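Local atomic coordinates of CbsA (Xanthomonas oryzae pv. oryzae, PDB entry 5XYH), a protein that probably hydrolyses cellulose as an exoglucanase, releasing cellobiose units as a secreted enzyme that degrades the plant cell wall in bacterial blight of rice. Residues 332-337 and 380-385; 364-369 and 408-413. All blocks are in the same frame, centred on the assembly; numbering follows the deposited sequence.

From the N terminus, most of the family 6 catalytic fold, including the parallel strands 86-92 to 292-296, is laid down before the first segment, 332-337. The chain then makes the antiparallel pair 347-351 and 354-358 and enters 364-369. Contact 1 closes its loop at 380-385; contact 2 closes its own at 408-413, at the start of helix 411-419. The two loops therefore cross, with segments alternating along the chain, and their centres lie about 11 Å apart. Direct bonds join them: Asn336 OD1 to Asp367 N and Gln337 O to His413 NE2, both 2.7 Å, tying the loop before strand 347-351 to the loop beyond strand 354-358 and the last helix.

Contact 1: 332-337 and 380-385; sequences GNWCNQ and GFDRYC
Cys335 and Cys385 meet where two long loops of the glycoside hydrolase family 6 fold come together, a position at which relatives commonly carry a disulfide. Cys335 SG and Cys385 SG are 2.8 Å apart, longer than a disulfide bond and shorter than a normal non-bonded sulfur contact, so the state of the pair is left doubtful. Beside the sulfurs, Trp334 and Tyr384 lie nearly parallel, their planes 20° apart, but are slid so far that the rings barely overlap; the Trp334 five-membered ring and the Tyr384 ring have centroids 4.9 Å apart. Contact is made by the pyrrole side of the indole, with Trp334 NE1 3.5 Å from Tyr384 CB and Trp334 CD1 3.7 Å from Tyr384 CD2. The indole reaches there because chi1 of 55° sets Trp334 CG between its backbone N and carbonyl carbon. Asp382 meets the indole edge in its plane, the carboxylate standing at 90° to the ring. Its OD1 uses the anti lone pair to accept from Tyr384 N at 3.0 Å, an Asx turn at the start of the 3-10 segment 383-385, where Cys385 N also bonds to Asp382 O; Asp382 OD2 is bonded to Ala104 N. No direct hydrogen bond crosses between the segments; water bridges do. One water accepts from Cys335 N and donates to Tyr384 O at 2.7 Å; another accepts from Asn336 ND2 and donates to Cys385 O; a third, at the indole edge, donates to Asp382 OD1 and accepts weakly from Trp334 NE1. This cysteine pair beside a tryptophan is consistent with the cleft-bordering loops of family 6 cellulases, in which a tryptophan next to such a cysteine lines a sugar subsite; Trp334 probably corresponds to it.

Contact 2: 364-369 and 408-413; sequences GESDGS and TWFHAH
Glu365 and Trp409 pair through a single antiparallel beta bridge, with Glu365 CA and Trp409 CA 4.6 Å apart, where the loop following strand 354-358 meets the start of the last helix. Two backbone hydrogen bonds flank this non-hydrogen-bonded pair. Phe410 N donates to Gly364 O at 2.7 Å, approaching at a C=O...N angle of 171°, almost in line with the carbonyl; on the other flank Ser366 N donates to Thr408 O at 2.8 Å, tilted from that carbonyl's plane. Phe410 occupies the N-cap position of helix 411-419, so the first bond is made by the residue right before the helix.

The apolar contacts centre on Trp409. With CG anti to the backbone N (chi1 -159°), its indole folds back beside the partner loop, and the backbone of Gly364 lies across one face. Gly364 CA forms a CH-pi contact, 3.8 Å from the centroid of the six-membered ring and only 23° off its normal; the absence of a side chain lets the main chain come so close. Glu365 runs its aliphatic part past the same ring, CG lying 3.8 Å from Trp409 CE3.

Polar side chains and water complete the contact. The Glu365 carboxylate carries on to a salt bridge with Arg66, and Trp409 NE1 is bonded to Ser26 OG, which joins the bridge to helix 17-27. Ser366 OG accepts from Gly368 N, forming an ST turn just beyond the bridge, and is also bonded to Pro404 O. Near the helix start a single water gathers three groups: it accepts from Gly364 N, donates to Glu365 O at 2.8 Å, and lies 2.9 Å from His413 ND1.

Contact 1: 332-337 and 380-385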
ATOM      1  N   GLY A 332     -14.701  -1.477   2.765  1.00 15.04           N
ATOM      2  CA  GLY A 332     -14.021  -0.625   3.728  1.00 15.37           C
ATOM      3  C   GLY A 332     -13.215  -1.351   4.788  1.00 14.53           C
ATOM      4  O   GLY A 332     -12.518  -0.694   5.569  1.00 14.19           O
ATOM      5  N   ASN A 333     -13.293  -2.680   4.828  1.00 14.11           N
ATOM      6  CA  ASN A 333     -12.582  -3.483   5.824  1.00 14.25           C
ATOM      7  C   ASN A 333     -11.136  -3.693   5.377  1.00 14.16           C
ATOM      8  O   ASN A 333     -10.869  -4.420   4.413  1.00 13.44           O
ATOM      9  CB  ASN A 333     -13.280  -4.822   6.019  1.00 13.75           C
ATOM     10  CG  ASN A 333     -14.631  -4.680   6.685  1.00 13.87           C
ATOM     11  OD1 ASN A 333     -14.956  -3.636   7.253  1.00 14.45           O
ATOM     12  ND2 ASN A 333     -15.420  -5.731   6.631  1.00 15.26           N
ATOM     13  N   TRP A 334     -10.196  -3.106   6.114  1.00 13.43           N
ATOM     14  CA  TRP A 334      -8.809  -3.059   5.696  1.00 13.02           C
ATOM     15  C   TRP A 334      -7.855  -3.863   6.566  1.00 13.58           C
ATOM     16  O   TRP A 334      -6.678  -3.971   6.215  1.00 12.75           O
ATOM     17  CB  TRP A 334      -8.327  -1.609   5.691  1.00 14.23           C
ATOM     18  CG  TRP A 334      -8.536  -0.917   7.031  1.00 13.62           C
ATOM     19  CD1 TRP A 334      -9.635  -0.214   7.423  1.00 14.85           C
ATOM     20  CD2 TRP A 334      -7.615  -0.869   8.134  1.00 13.76           C
ATOM     21  NE1 TRP A 334      -9.458   0.276   8.700  1.00 14.32           N
ATOM     22  CE2 TRP A 334      -8.225  -0.109   9.156  1.00 14.49           C
ATOM     23  CE3 TRP A 334      -6.327  -1.382   8.352  1.00 14.30           C
ATOM     24  CZ2 TRP A 334      -7.597   0.143  10.374  1.00 14.15           C
ATOM     25  CZ3 TRP A 334      -5.704  -1.135   9.569  1.00 13.86           C
ATOM     26  CH2 TRP A 334      -6.337  -0.374  10.562  1.00 14.27           C
ATOM     27  N   CYS A 335      -8.297  -4.405   7.696  1.00 13.18           N
ATOM     28  CA  CYS A 335      -7.343  -4.925   8.664  1.00 13.30           C
ATOM     29  C   CYS A 335      -7.355  -6.447   8.729  1.00 13.04           C
ATOM     30  O   CYS A 335      -8.411  -7.055   8.947  1.00 12.63           O
ATOM     31  CB  CYS A 335      -7.612  -4.361  10.054  1.00 13.45           C
ATOM     32  SG  CYS A 335      -6.505  -5.186  11.204  1.00 15.47           S
ATOM     33  N   ASN A 336      -6.171  -7.048   8.566  1.00 13.21           N
ATOM     34  CA  ASN A 336      -5.918  -8.477   8.800  1.00 12.77           C
ATOM     35  C   ASN A 336      -7.022  -9.348   8.203  1.00 13.25           C
ATOM     36  O   ASN A 336      -7.641 -10.172   8.874  1.00 12.88           O
ATOM     37  CB  ASN A 336      -5.747  -8.760  10.300  1.00 12.80           C
ATOM     38  CG  ASN A 336      -4.502  -8.084  10.895  1.00 13.37           C
ATOM     39  OD1 ASN A 336      -3.557  -7.761  10.179  1.00 12.29           O
ATOM     40  ND2 ASN A 336      -4.493  -7.905  12.215  1.00 13.14           N
ATOM     41  N   GLN A 337      -7.261  -9.180   6.907  1.00 13.37           N
ATOM     42  CA  GLN A 337      -8.506  -9.707   6.349  1.00 13.11           C
ATOM     43  C   GLN A 337      -8.457 -11.229   6.219  1.00 12.81           C
ATOM     44  O   GLN A 337      -7.455 -11.799   5.778  1.00 12.14           O
ATOM     45  CB  GLN A 337      -8.809  -9.039   5.008  1.00 12.96           C
ATOM     46  CG  GLN A 337      -9.355  -7.611   5.179  1.00 12.92           C
ATOM     47  CD  GLN A 337     -10.696  -7.582   5.906  1.00 13.40           C
ATOM     48  OE1 GLN A 337     -11.727  -7.969   5.349  1.00 13.27           O
ATOM     49  NE2 GLN A 337     -10.687  -7.110   7.148  1.00 12.91           N
ATOM     50  N   GLY A 380      -1.476   1.050  19.232  1.00 14.76           N
ATOM     51  CA  GLY A 380      -2.737   1.018  19.936  1.00 15.24           C
ATOM     52  C   GLY A 380      -3.702  -0.024  19.410  1.00 14.57           C
ATOM     53  O   GLY A 380      -3.308  -1.037  18.816  1.00 14.01           O
ATOM     54  N   PHE A 381      -4.988   0.223  19.657  1.00 13.79           N
ATOM     55  CA  PHE A 381      -6.062  -0.726  19.386  1.00 13.95           C
ATOM     56  C   PHE A 381      -7.082  -0.011  18.501  1.00 14.31           C
ATOM     57  O   PHE A 381      -7.893   0.792  18.980  1.00 14.21           O
ATOM     58  CB  PHE A 381      -6.679  -1.236  20.696  1.00 13.07           C
ATOM     59  CG  PHE A 381      -7.877  -2.123  20.506  1.00 13.45           C
ATOM     60  CD1 PHE A 381      -8.008  -2.919  19.370  1.00 13.48           C
ATOM     61  CD2 PHE A 381      -8.883  -2.161  21.470  1.00 13.76           C
ATOM     62  CE1 PHE A 381      -9.121  -3.738  19.199  1.00 13.40           C
ATOM     63  CE2 PHE A 381     -10.001  -2.973  21.303  1.00 13.82           C
ATOM     64  CZ  PHE A 381     -10.117  -3.767  20.172  1.00 13.96           C
ATOM     65  N   ASP A 382      -7.026  -0.297  17.205  1.00 13.98           N
ATOM     66  CA  ASP A 382      -8.005   0.195  16.247  1.00 14.10           C
ATOM     67  C   ASP A 382      -9.125  -0.836  16.163  1.00 14.14           C
ATOM     68  O   ASP A 382      -8.863  -2.006  15.872  1.00 14.13           O
ATOM     69  CB  ASP A 382      -7.341   0.399  14.885  1.00 13.99           C
ATOM     70  CG  ASP A 382      -8.135   1.320  13.962  1.00 14.54           C
ATOM     71  OD1 ASP A 382      -9.312   1.016  13.668  1.00 13.62           O
ATOM     72  OD2 ASP A 382      -7.557   2.339  13.513  1.00 15.32           O
ATOM     73  N   ARG A 383     -10.362  -0.422  16.454  1.00 13.67           N
ATOM     74  CA  ARG A 383     -11.473  -1.374  16.414  1.00 14.37           C
ATOM     75  C   ARG A 383     -11.690  -1.978  15.027  1.00 13.98           C
ATOM     76  O   ARG A 383     -12.317  -3.035  14.918  1.00 13.85           O
ATOM     77  CB  ARG A 383     -12.774  -0.721  16.889  1.00 14.39           C
ATOM     78  CG  ARG A 383     -12.705  -0.076  18.256  1.00 15.99           C
ATOM     79  CD  ARG A 383     -12.542  -1.108  19.383  1.00 16.49           C
ATOM     80  NE  ARG A 383     -13.525  -2.199  19.359  1.00 15.84           N
ATOM     81  CZ  ARG A 383     -14.786  -2.098  19.769  1.00 16.62           C
ATOM     82  NH1 ARG A 383     -15.257  -0.935  20.221  1.00 16.64           N
ATOM     83  NH2 ARG A 383     -15.580  -3.167  19.721  1.00 17.03           N
ATOM     84  N   TYR A 384     -11.180  -1.359  13.961  1.00 14.05           N
ATOM     85  CA  TYR A 384     -11.306  -2.051  12.683  1.00 13.44           C
ATOM     86  C   TYR A 384     -10.483  -3.332  12.637  1.00 13.27           C
ATOM     87  O   TYR A 384     -10.655  -4.120  11.700  1.00 12.71           O
ATOM     88  CB  TYR A 384     -10.918  -1.124  11.531  1.00 14.45           C
ATOM     89  CG  TYR A 384     -12.106  -0.548  10.786  1.00 15.02           C
ATOM     90  CD1 TYR A 384     -12.788   0.560  11.281  1.00 15.76           C
ATOM     91  CD2 TYR A 384     -12.532  -1.100   9.584  1.00 15.24           C
ATOM     92  CE1 TYR A 384     -13.855   1.101  10.601  1.00 16.00           C
ATOM     93  CE2 TYR A 384     -13.601  -0.566   8.891  1.00 15.35           C
ATOM     94  CZ  TYR A 384     -14.262   0.530   9.406  1.00 16.42           C
ATOM     95  OH  TYR A 384     -15.321   1.069   8.721  1.00 16.97           O
ATOM     96  N   CYS A 385      -9.614  -3.561  13.633  1.00 12.18           N
ATOM     97  CA  CYS A 385      -8.852  -4.797  13.794  1.00 13.46           C
ATOM     98  C   CYS A 385      -9.509  -5.758  14.785  1.00 13.98           C
ATOM     99  O   CYS A 385      -8.954  -6.830  15.062  1.00 13.53           O
ATOM    100  CB  CYS A 385      -7.416  -4.488  14.268  1.00 13.82           C
ATOM    101  SG  CYS A 385      -6.515  -3.282  13.218  1.00 15.49           S
TER
HETATM  102  O   HOH W   1      -9.906   2.481  11.318  1.00 16.12           O
HETATM  103  O   HOH W   2     -11.120  -4.456   9.020  1.00 12.62           O
HETATM  104  O   HOH W   3      -7.187  -8.454  13.518  1.00 12.23           O

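Contact 2: 364-369 and 408-413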
ATOM      1  N   GLY A 364       1.881 -11.269   5.919  1.00 12.09           N
ATOM      2  CA  GLY A 364       2.241 -11.860   7.199  1.00 13.02           C
ATOM      3  C   GLY A 364       2.396 -10.844   8.315  1.00 13.27           C
ATOM      4  O   GLY A 364       2.241 -11.194   9.492  1.00 13.76           O
ATOM      5  N   GLU A 365       2.706  -9.595   7.977  1.00 12.72           N
ATOM      6  CA  GLU A 365       2.795  -8.563   9.004  1.00 13.43           C
ATOM      7  C   GLU A 365       1.405  -8.044   9.359  1.00 13.20           C
ATOM      8  O   GLU A 365       0.526  -7.907   8.500  1.00 13.34           O
ATOM      9  CB  GLU A 365       3.719  -7.432   8.551  1.00 14.54           C
ATOM     10  CG  GLU A 365       5.177  -7.888   8.513  1.00 14.17           C
ATOM     11  CD  GLU A 365       6.124  -6.866   7.918  1.00 15.97           C
ATOM     12  OE1 GLU A 365       5.640  -5.798   7.501  1.00 17.32           O
ATOM     13  OE2 GLU A 365       7.347  -7.149   7.823  1.00 15.01           O
ATOM     14  N   SER A 366       1.196  -7.811  10.648  1.00 12.80           N
ATOM     15  CA  SER A 366      -0.116  -7.428  11.150  1.00 12.91           C
ATOM     16  C   SER A 366      -0.445  -5.981  10.801  1.00 13.33           C
ATOM     17  O   SER A 366       0.428  -5.106  10.809  1.00 13.80           O
ATOM     18  CB  SER A 366      -0.159  -7.622  12.667  1.00 12.62           C
ATOM     19  OG  SER A 366      -1.403  -7.196  13.182  1.00 12.63           O
ATOM     20  N   ASP A 367      -1.723  -5.740  10.484  1.00 12.93           N
ATOM     21  CA  ASP A 367      -2.251  -4.397  10.251  1.00 13.44           C
ATOM     22  C   ASP A 367      -2.629  -3.686  11.548  1.00 14.01           C
ATOM     23  O   ASP A 367      -2.959  -2.493  11.514  1.00 13.37           O
ATOM     24  CB  ASP A 367      -3.479  -4.463   9.331  1.00 13.16           C
ATOM     25  CG  ASP A 367      -3.152  -5.045   7.951  1.00 14.05           C
ATOM     26  OD1 ASP A 367      -2.059  -4.723   7.427  1.00 13.93           O
ATOM     27  OD2 ASP A 367      -3.981  -5.826   7.398  1.00 13.20           O
ATOM     28  N   GLY A 368      -2.588  -4.389  12.666  1.00 13.62           N
ATOM     29  CA  GLY A 368      -2.925  -3.851  13.975  1.00 13.29           C
ATOM     30  C   GLY A 368      -3.448  -4.987  14.847  1.00 13.23           C
ATOM     31  O   GLY A 368      -3.979  -5.995  14.383  1.00 12.75           O
ATOM     32  N   SER A 369      -3.306  -4.819  16.161  1.00 12.68           N
ATOM     33  CA  SER A 369      -3.704  -5.861  17.090  1.00 12.64           C
ATOM     34  C   SER A 369      -5.220  -5.855  17.281  1.00 13.03           C
ATOM     35  O   SER A 369      -5.901  -4.847  17.054  1.00 12.73           O
ATOM     36  CB  SER A 369      -2.991  -5.649  18.421  1.00 13.46           C
ATOM     37  OG  SER A 369      -3.182  -4.302  18.845  1.00 12.34           O
ATOM     38  N   THR A 408       4.145  -6.271  13.157  1.00 13.73           N
ATOM     39  CA  THR A 408       4.830  -7.463  13.648  1.00 14.25           C
ATOM     40  C   THR A 408       4.143  -8.717  13.106  1.00 13.81           C
ATOM     41  O   THR A 408       3.013  -8.674  12.614  1.00 13.01           O
ATOM     42  CB  THR A 408       4.870  -7.499  15.184  1.00 13.88           C
ATOM     43  OG1 THR A 408       3.561  -7.768  15.695  1.00 13.32           O
ATOM     44  CG2 THR A 408       5.333  -6.167  15.717  1.00 14.51           C
ATOM     45  N   TRP A 409       4.838  -9.851  13.216  1.00 13.99           N
ATOM     46  CA  TRP A 409       4.458 -11.036  12.453  1.00 14.00           C
ATOM     47  C   TRP A 409       3.180 -11.690  12.970  1.00 13.76           C
ATOM     48  O   TRP A 409       2.995 -11.874  14.178  1.00 13.74           O
ATOM     49  CB  TRP A 409       5.595 -12.051  12.487  1.00 14.51           C
ATOM     50  CG  TRP A 409       5.541 -13.037  11.395  1.00 14.54           C
ATOM     51  CD1 TRP A 409       5.436 -14.389  11.523  1.00 14.49           C
ATOM     52  CD2 TRP A 409       5.600 -12.766   9.987  1.00 13.86           C
ATOM     53  NE1 TRP A 409       5.421 -14.980  10.281  1.00 14.43           N
ATOM     54  CE2 TRP A 409       5.536 -14.008   9.322  1.00 13.71           C
ATOM     55  CE3 TRP A 409       5.714 -11.595   9.224  1.00 13.68           C
ATOM     56  CZ2 TRP A 409       5.570 -14.116   7.929  1.00 13.15           C
ATOM     57  CZ3 TRP A 409       5.760 -11.707   7.833  1.00 13.11           C
ATOM     58  CH2 TRP A 409       5.679 -12.959   7.206  1.00 13.23           C
ATOM     59  N   PHE A 410       2.323 -12.101  12.041  1.00 13.00           N
ATOM     60  CA  PHE A 410       1.018 -12.686  12.339  1.00 13.44           C
ATOM     61  C   PHE A 410       0.979 -14.052  11.656  1.00 13.73           C
ATOM     62  O   PHE A 410       0.517 -14.179  10.521  1.00 12.29           O
ATOM     63  CB  PHE A 410      -0.104 -11.742  11.864  1.00 12.46           C
ATOM     64  CG  PHE A 410      -1.488 -12.104  12.351  1.00 12.56           C
ATOM     65  CD1 PHE A 410      -1.726 -13.264  13.077  1.00 12.86           C
ATOM     66  CD2 PHE A 410      -2.559 -11.261  12.075  1.00 11.87           C
ATOM     67  CE1 PHE A 410      -3.005 -13.580  13.505  1.00 13.49           C
ATOM     68  CE2 PHE A 410      -3.834 -11.568  12.497  1.00 12.69           C
ATOM     69  CZ  PHE A 410      -4.058 -12.727  13.222  1.00 13.39           C
ATOM     70  N   HIS A 411       1.472 -15.074  12.372  1.00 14.17           N
ATOM     71  CA  HIS A 411       1.635 -16.405  11.789  1.00 14.38           C
ATOM     72  C   HIS A 411       0.344 -16.931  11.162  1.00 13.83           C
ATOM     73  O   HIS A 411       0.367 -17.472  10.048  1.00 12.92           O
ATOM     74  CB  HIS A 411       2.152 -17.374  12.856  1.00 15.58           C
ATOM     75  CG  HIS A 411       2.259 -18.790  12.385  1.00 16.14           C
ATOM     76  ND1 HIS A 411       3.203 -19.198  11.468  1.00 16.03           N
ATOM     77  CD2 HIS A 411       1.546 -19.894  12.709  1.00 16.50           C
ATOM     78  CE1 HIS A 411       3.060 -20.490  11.236  1.00 15.94           C
ATOM     79  NE2 HIS A 411       2.067 -20.939  11.983  1.00 16.76           N
ATOM     80  N   ALA A 412      -0.797 -16.771  11.844  1.00 13.10           N
ATOM     81  CA  ALA A 412      -2.039 -17.323  11.305  1.00 14.02           C
ATOM     82  C   ALA A 412      -2.443 -16.639   9.999  1.00 13.05           C
ATOM     83  O   ALA A 412      -2.869 -17.308   9.052  1.00 11.65           O
ATOM     84  CB  ALA A 412      -3.163 -17.225  12.333  1.00 13.22           C
ATOM     85  N   HIS A 413      -2.317 -15.310   9.924  1.00 13.20           N
ATOM     86  CA  HIS A 413      -2.594 -14.615   8.661  1.00 11.88           C
ATOM     87  C   HIS A 413      -1.631 -15.050   7.563  1.00 12.62           C
ATOM     88  O   HIS A 413      -2.004 -15.124   6.381  1.00 11.63           O
ATOM     89  CB  HIS A 413      -2.505 -13.105   8.855  1.00 12.26           C
ATOM     90  CG  HIS A 413      -3.332 -12.321   7.884  1.00 12.57           C
ATOM     91  ND1 HIS A 413      -2.927 -11.109   7.371  1.00 12.47           N
ATOM     92  CD2 HIS A 413      -4.552 -12.568   7.350  1.00 13.10           C
ATOM     93  CE1 HIS A 413      -3.856 -10.645   6.555  1.00 12.51           C
ATOM     94  NE2 HIS A 413      -4.860 -11.505   6.531  1.00 13.02           N
TER
HETATM   95  O   HOH W   4      -0.500  -9.798   6.633  1.00 11.57           O